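Local structure of protein Cdhr2 (Mus musculus, 5CYX) at residues L172-K177 and V212-D217; I253-T258 and E304-I309. The protein probably joins adjacent microvilli of epithelial cells through calcium-dependent complexes with CDHR5, this chain being its first three extracellular cadherin repeats. All blocks are in the same frame, centred on the assembly; numbering follows the deposited sequence.

Contact 1: residues L172-K177 and V212-D217; sequences LSYNNK and VIDEPD. With CA (calcium ion), chain E.
Tyr174 lies flat against Asp214, and this is where the contact is tight. Asp214 CB sits over one face of the ring, offset toward the rim, in a CH-pi contact 3.8 Å from the Tyr174 ring centroid and 23° off the ring normal. The carboxylate runs on nearly parallel to the ring, the two planes 8° apart, with Asp214 OD2 3.4 Å from Tyr174 CD1. With CG of Tyr174 anti to the backbone N (chi1 175°), the ring swings under the aspartate while its edge meets the backbone of strand 206-213: Val212 O lies in the ring plane, 3.2 Å from Tyr174 CD2. The Asn175 amide also comes up to the Asp214 carboxylate, close to the water that sits on the calcium ion. Val212 fits less closely; its CG1 is 4.3 Å from Tyr174 CB and likewise 4.3 Å from Leu172 CB, a thin apolar patch at the buried end.

The loose side is at Asn176, which is exposed and makes no contact with 212-217. Ser173 OG accepts from Asn176 N, an ST motif within 172-177.

The carboxylate has two jobs. Asp214 OD1 binds calcium at 2.3 Å, alongside Glu215 O, Asp217 OD1, Glu116 and Asp250, while OD2 accepts from Gly252 N of the next repeat. Glu116 also takes the Tyr174 N-H, so both segments are tied to one metal ligand. The chemistry implies a carboxylate fixed by the calcium ion on OD1 and Gly252 N on OD2, with the ring packed along one side, probably polarised by the ion, at the calcium-stiffened junction of cadherin repeats 2 and 3.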
loop_
_atom_site.group_PDB
_atom_site.type_symbol
_atom_site.label_atom_id
_atom_site.label_comp_id
_atom_site.label_asym_id
_atom_site.label_seq_id
_atom_site.Cartn_x
_atom_site.Cartn_y
_atom_site.Cartn_z
ATOM N N LEU A 172 -10.983 -1.107 12.888
ATOM C CA LEU A 172 -12.400 -0.736 12.916
ATOM C C LEU A 172 -12.999 -1.076 14.270
ATOM O O LEU A 172 -12.494 -1.914 14.962
ATOM C CB LEU A 172 -13.163 -1.549 11.838
ATOM C CG LEU A 172 -12.701 -1.395 10.395
ATOM C CD1 LEU A 172 -13.198 -2.448 9.415
ATOM C CD2 LEU A 172 -13.095 -0.040 9.894
ATOM N N SER A 173 -14.160 -0.487 14.602
ATOM C CA SER A 173 -14.992 -0.996 15.720
ATOM C C SER A 173 -16.449 -0.608 15.538
ATOM O O SER A 173 -16.779 0.579 15.629
ATOM C CB SER A 173 -14.518 -0.459 17.089
ATOM O OG SER A 173 -15.366 -0.994 18.119
ATOM N N TYR A 174 -17.300 -1.607 15.270
ATOM C CA TYR A 174 -18.732 -1.392 15.171
ATOM C C TYR A 174 -19.289 -0.634 16.387
ATOM O O TYR A 174 -20.054 0.265 16.229
ATOM C CB TYR A 174 -19.475 -2.736 14.963
ATOM C CG TYR A 174 -21.006 -2.641 14.960
ATOM C CD1 TYR A 174 -21.724 -2.522 16.136
ATOM C CD2 TYR A 174 -21.737 -2.699 13.766
ATOM C CE1 TYR A 174 -23.143 -2.434 16.114
ATOM C CE2 TYR A 174 -23.134 -2.587 13.743
ATOM C CZ TYR A 174 -23.828 -2.477 14.916
ATOM O OH TYR A 174 -25.230 -2.401 14.908
ATOM N N ASN A 175 -18.923 -1.054 17.580
ATOM C CA ASN A 175 -19.425 -0.515 18.843
ATOM C C ASN A 175 -18.700 0.717 19.411
ATOM O O ASN A 175 -19.294 1.513 20.087
ATOM C CB ASN A 175 -19.351 -1.628 19.885
ATOM C CG ASN A 175 -20.261 -2.780 19.529
ATOM O OD1 ASN A 175 -19.839 -3.820 18.950
ATOM N ND2 ASN A 175 -21.509 -2.561 19.766
ATOM N N ASN A 176 -17.411 0.845 19.160
ATOM C CA ASN A 176 -16.657 1.975 19.704
ATOM C C ASN A 176 -16.221 3.059 18.735
ATOM O O ASN A 176 -15.748 4.106 19.190
ATOM C CB ASN A 176 -15.460 1.437 20.466
ATOM C CG ASN A 176 -15.883 0.480 21.560
ATOM O OD1 ASN A 176 -15.468 -0.696 21.598
ATOM N ND2 ASN A 176 -16.757 0.967 22.440
ATOM N N LYS A 177 -16.376 2.837 17.427
ATOM C CA LYS A 177 -16.049 3.852 16.430
ATOM C C LYS A 177 -17.297 4.206 15.641
ATOM O O LYS A 177 -17.879 5.280 15.849
ATOM C CB LYS A 177 -14.872 3.396 15.527
ATOM C CG LYS A 177 -13.542 3.414 16.266
ATOM C CD LYS A 177 -12.401 2.807 15.436
ATOM C CE LYS A 177 -11.034 3.118 16.074
ATOM N NZ LYS A 177 -9.881 2.886 15.147
ATOM N N VAL A 212 -19.919 -1.688 8.545
ATOM C CA VAL A 212 -19.065 -2.491 9.385
ATOM C C VAL A 212 -19.901 -3.512 10.092
ATOM O O VAL A 212 -20.919 -3.154 10.711
ATOM C CB VAL A 212 -18.370 -1.623 10.441
ATOM C CG1 VAL A 212 -17.348 -2.466 11.216
ATOM C CG2 VAL A 212 -17.706 -0.436 9.757
ATOM N N ILE A 213 -19.470 -4.762 10.011
ATOM C CA ILE A 213 -20.146 -5.910 10.591
ATOM C C ILE A 213 -19.568 -6.184 11.961
ATOM O O ILE A 213 -18.332 -6.312 12.151
ATOM C CB ILE A 213 -19.942 -7.154 9.695
ATOM C CG1 ILE A 213 -20.662 -6.969 8.358
ATOM C CG2 ILE A 213 -20.368 -8.456 10.384
ATOM C CD1 ILE A 213 -20.230 -8.009 7.317
ATOM N N ASP A 214 -20.456 -6.272 12.931
ATOM C CA ASP A 214 -20.074 -6.499 14.309
ATOM C C ASP A 214 -19.705 -7.976 14.463
ATOM O O ASP A 214 -20.462 -8.886 14.026
ATOM C CB ASP A 214 -21.201 -6.112 15.265
ATOM C CG ASP A 214 -20.729 -5.931 16.696
ATOM O OD1 ASP A 214 -19.469 -6.060 17.011
ATOM O OD2 ASP A 214 -21.626 -5.632 17.500
ATOM N N GLU A 215 -18.524 -8.203 15.046
ATOM C CA GLU A 215 -18.054 -9.562 15.313
ATOM C C GLU A 215 -17.934 -9.792 16.817
ATOM O O GLU A 215 -17.789 -8.850 17.549
ATOM C CB GLU A 215 -16.727 -9.808 14.629
ATOM C CG GLU A 215 -16.812 -9.856 13.108
ATOM C CD GLU A 215 -15.422 -10.129 12.519
ATOM O OE1 GLU A 215 -14.576 -9.208 12.388
ATOM O OE2 GLU A 215 -15.158 -11.292 12.215
ATOM N N PRO A 216 -18.062 -11.045 17.273
ATOM C CA PRO A 216 -18.148 -11.262 18.706
ATOM C C PRO A 216 -16.766 -11.220 19.371
ATOM O O PRO A 216 -16.070 -12.229 19.407
ATOM C CB PRO A 216 -18.799 -12.628 18.818
ATOM C CG PRO A 216 -18.447 -13.335 17.547
ATOM C CD PRO A 216 -18.362 -12.269 16.497
ATOM N N ASP A 217 -16.379 -10.036 19.844
ATOM C CA ASP A 217 -15.096 -9.870 20.524
ATOM C C ASP A 217 -15.136 -8.935 21.718
ATOM O O ASP A 217 -14.099 -8.460 22.133
ATOM C CB ASP A 217 -14.061 -9.341 19.522
ATOM C CG ASP A 217 -14.413 -7.958 18.966
ATOM O OD1 ASP A 217 -15.538 -7.404 19.161
ATOM O OD2 ASP A 217 -13.522 -7.420 18.301
HETATM CA CA CA E . -17.581 -6.677 18.226
HETATM O O HOH W 1 -17.130 -4.355 18.443
#

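Contact 2: residues I253-T258 and E304-I309; sequences INDIVT and EKNLNI. With CA (calcium ion), chain F.
Asp255, Lys305 and Glu304 carry this contact, where strand 257-264 begins beside Glu304 of strand 295-304. Asp255 reaches across with its carboxylate: CG is anti to the backbone N (chi1 -164°), which brings OD2 to the amide of Asn306, a 3.1 Å bond from Asn306 N to Asp255 OD2 that uses the syn lone pair and is fairly straight, 155° at the hydrogen. The Asn306 amide group draws up beside the same carboxylate, the two planes 24° apart. An alanine at Asp255 would leave the Asn306 N-H without this acceptor and is likely to let residues 305-306 shift.

Lys305 donates its backbone N to Ile256 O at 3.0 Å, and its aliphatic chain runs alongside Ile256, both pointing the same way, with Lys305 CD 3.7 Å from Ile256 CG2. Thr258 CG2 meets Lys305 CG from across.

Glu304 pairs with Val257, antiparallel and non-hydrogen-bonded, their side chains on the same face of the sheet. Its CB touches Asp255 OD2, and the extended chain beyond CG delivers both oxygens to the calcium ion, OE1 at 2.4 Å and OE2 at 2.5 Å from the metal. Leu218 O, Asp248 and Asp250 also bind this ion; Asp248 in addition accepts from Asp255 N. A bidentate glutamate beside the repeat junction is typical of the inter-repeat calcium site at the end of a cadherin beta-sandwich.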
loop_
_atom_site.group_PDB
_atom_site.type_symbol
_atom_site.label_atom_id
_atom_site.label_comp_id
_atom_site.label_asym_id
_atom_site.label_seq_id
_atom_site.Cartn_x
_atom_site.Cartn_y
_atom_site.Cartn_z
ATOM N N ILE A 253 -24.852 -7.836 17.638
ATOM C CA ILE A 253 -25.007 -9.243 17.832
ATOM C C ILE A 253 -26.055 -9.527 18.883
ATOM O O ILE A 253 -26.978 -10.264 18.600
ATOM C CB ILE A 253 -23.637 -9.952 18.125
ATOM C CG1 ILE A 253 -22.747 -9.890 16.874
ATOM C CG2 ILE A 253 -23.818 -11.444 18.445
ATOM C CD1 ILE A 253 -21.247 -10.137 17.108
ATOM N N ASN A 254 -25.937 -8.955 20.075
ATOM C CA ASN A 254 -26.816 -9.278 21.230
ATOM C C ASN A 254 -27.090 -10.786 21.362
ATOM O O ASN A 254 -28.233 -11.240 21.267
ATOM C CB ASN A 254 -28.165 -8.525 21.227
ATOM C CG ASN A 254 -28.091 -7.172 20.589
ATOM O OD1 ASN A 254 -27.515 -6.228 21.160
ATOM N ND2 ASN A 254 -28.725 -7.039 19.416
ATOM N N ASP A 255 -25.999 -11.517 21.570
ATOM C CA ASP A 255 -25.960 -12.956 21.798
ATOM C C ASP A 255 -26.669 -13.201 23.122
ATOM O O ASP A 255 -26.557 -12.392 24.031
ATOM C CB ASP A 255 -24.478 -13.403 21.924
ATOM C CG ASP A 255 -24.275 -14.922 21.778
ATOM O OD1 ASP A 255 -25.243 -15.680 21.612
ATOM O OD2 ASP A 255 -23.111 -15.363 21.851
ATOM N N ILE A 256 -27.361 -14.324 23.241
ATOM C CA ILE A 256 -27.980 -14.721 24.489
ATOM C C ILE A 256 -26.916 -14.984 25.584
ATOM O O ILE A 256 -25.812 -15.456 25.288
ATOM C CB ILE A 256 -28.821 -16.013 24.303
ATOM C CG1 ILE A 256 -29.979 -15.762 23.306
ATOM C CG2 ILE A 256 -29.413 -16.458 25.636
ATOM C CD1 ILE A 256 -30.791 -17.005 22.973
ATOM N N VAL A 257 -27.268 -14.710 26.839
ATOM C CA VAL A 257 -26.369 -14.968 27.955
ATOM C C VAL A 257 -26.948 -15.994 28.921
ATOM O O VAL A 257 -28.133 -15.947 29.207
ATOM C CB VAL A 257 -26.054 -13.654 28.717
ATOM C CG1 VAL A 257 -25.301 -13.956 29.981
ATOM C CG2 VAL A 257 -25.269 -12.729 27.827
ATOM N N THR A 258 -26.102 -16.895 29.427
ATOM C CA THR A 258 -26.472 -17.772 30.529
ATOM C C THR A 258 -25.618 -17.471 31.740
ATOM O O THR A 258 -24.662 -16.716 31.659
ATOM C CB THR A 258 -26.361 -19.253 30.170
ATOM O OG1 THR A 258 -25.009 -19.565 29.855
ATOM C CG2 THR A 258 -27.200 -19.558 28.990
ATOM N N GLU A 304 -21.694 -15.840 27.353
ATOM C CA GLU A 304 -22.394 -15.794 26.087
ATOM C C GLU A 304 -22.545 -17.208 25.568
ATOM O O GLU A 304 -21.762 -18.087 25.895
ATOM C CB GLU A 304 -21.679 -14.895 25.087
ATOM C CG GLU A 304 -21.740 -13.433 25.513
ATOM C CD GLU A 304 -20.983 -12.468 24.621
ATOM O OE1 GLU A 304 -20.662 -12.786 23.474
ATOM O OE2 GLU A 304 -20.766 -11.325 25.034
ATOM N N LYS A 305 -23.564 -17.437 24.767
ATOM C CA LYS A 305 -23.840 -18.788 24.310
ATOM C C LYS A 305 -22.880 -19.226 23.232
ATOM O O LYS A 305 -22.520 -20.382 23.176
ATOM C CB LYS A 305 -25.287 -18.924 23.857
ATOM C CG LYS A 305 -26.247 -18.993 25.044
ATOM C CD LYS A 305 -27.631 -19.544 24.687
ATOM C CE LYS A 305 -27.639 -21.049 24.507
ATOM N NZ LYS A 305 -28.988 -21.505 24.058
ATOM N N ASN A 306 -22.456 -18.301 22.387
ATOM C CA ASN A 306 -21.493 -18.589 21.343
ATOM C C ASN A 306 -20.097 -18.136 21.739
ATOM O O ASN A 306 -19.929 -17.195 22.529
ATOM C CB ASN A 306 -21.921 -17.917 20.041
ATOM C CG ASN A 306 -23.274 -18.425 19.568
ATOM O OD1 ASN A 306 -24.318 -17.834 19.848
ATOM N ND2 ASN A 306 -23.264 -19.575 18.936
ATOM N N LEU A 307 -19.105 -18.822 21.171
ATOM C CA LEU A 307 -17.705 -18.524 21.436
ATOM C C LEU A 307 -17.351 -17.260 20.701
ATOM O O LEU A 307 -17.939 -16.946 19.681
ATOM C CB LEU A 307 -16.789 -19.681 20.982
ATOM C CG LEU A 307 -17.038 -21.054 21.642
ATOM C CD1 LEU A 307 -16.094 -22.091 21.050
ATOM C CD2 LEU A 307 -16.909 -21.016 23.155
ATOM N N ASN A 308 -16.369 -16.549 21.215
ATOM C CA ASN A 308 -15.885 -15.350 20.566
ATOM C C ASN A 308 -15.062 -15.692 19.324
ATOM O O ASN A 308 -14.869 -16.860 19.014
ATOM C CB ASN A 308 -15.178 -14.429 21.582
ATOM C CG ASN A 308 -13.829 -14.971 22.104
ATOM O OD1 ASN A 308 -13.190 -15.861 21.530
ATOM N ND2 ASN A 308 -13.388 -14.384 23.190
ATOM N N ILE A 309 -14.614 -14.673 18.604
ATOM C CA ILE A 309 -13.793 -14.855 17.400
ATOM C C ILE A 309 -12.509 -15.674 17.598
ATOM O O ILE A 309 -12.012 -16.248 16.646
ATOM C CB ILE A 309 -13.378 -13.510 16.745
ATOM C CG1 ILE A 309 -12.584 -12.609 17.704
ATOM C CG2 ILE A 309 -14.600 -12.767 16.237
ATOM C CD1 ILE A 309 -11.984 -11.413 17.006
HETATM CA CA CA F . -19.845 -10.616 22.862
HETATM O O HOH W 2 -21.328 -14.143 20.522
HETATM O O HOH W 3 -17.845 -12.095 22.325
HETATM O O HOH W 4 -21.150 -11.433 20.897
#

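Contact 1 closes the far end of repeat 2 and contact 2 the near end of repeat 3, their centres 15 Å apart across the linker. Each carries one calcium ion, and the two ions lie 6.5 Å from each other. Asp250 joins the sites, giving one carboxylate oxygen to each metal. The segments also meet directly: Pro216 O is 3.0 Å from Ile309 N, a probable hydrogen bond, and Ile253 CD1 packs 3.3 Å from Pro216 N. Residues 212-217 and 304-309 thus meet beside the paired ions, so metal ligation, backbone bonding and apolar packing together couple the two repeats, consistent with a calcium-dependent, rod-like ectodomain.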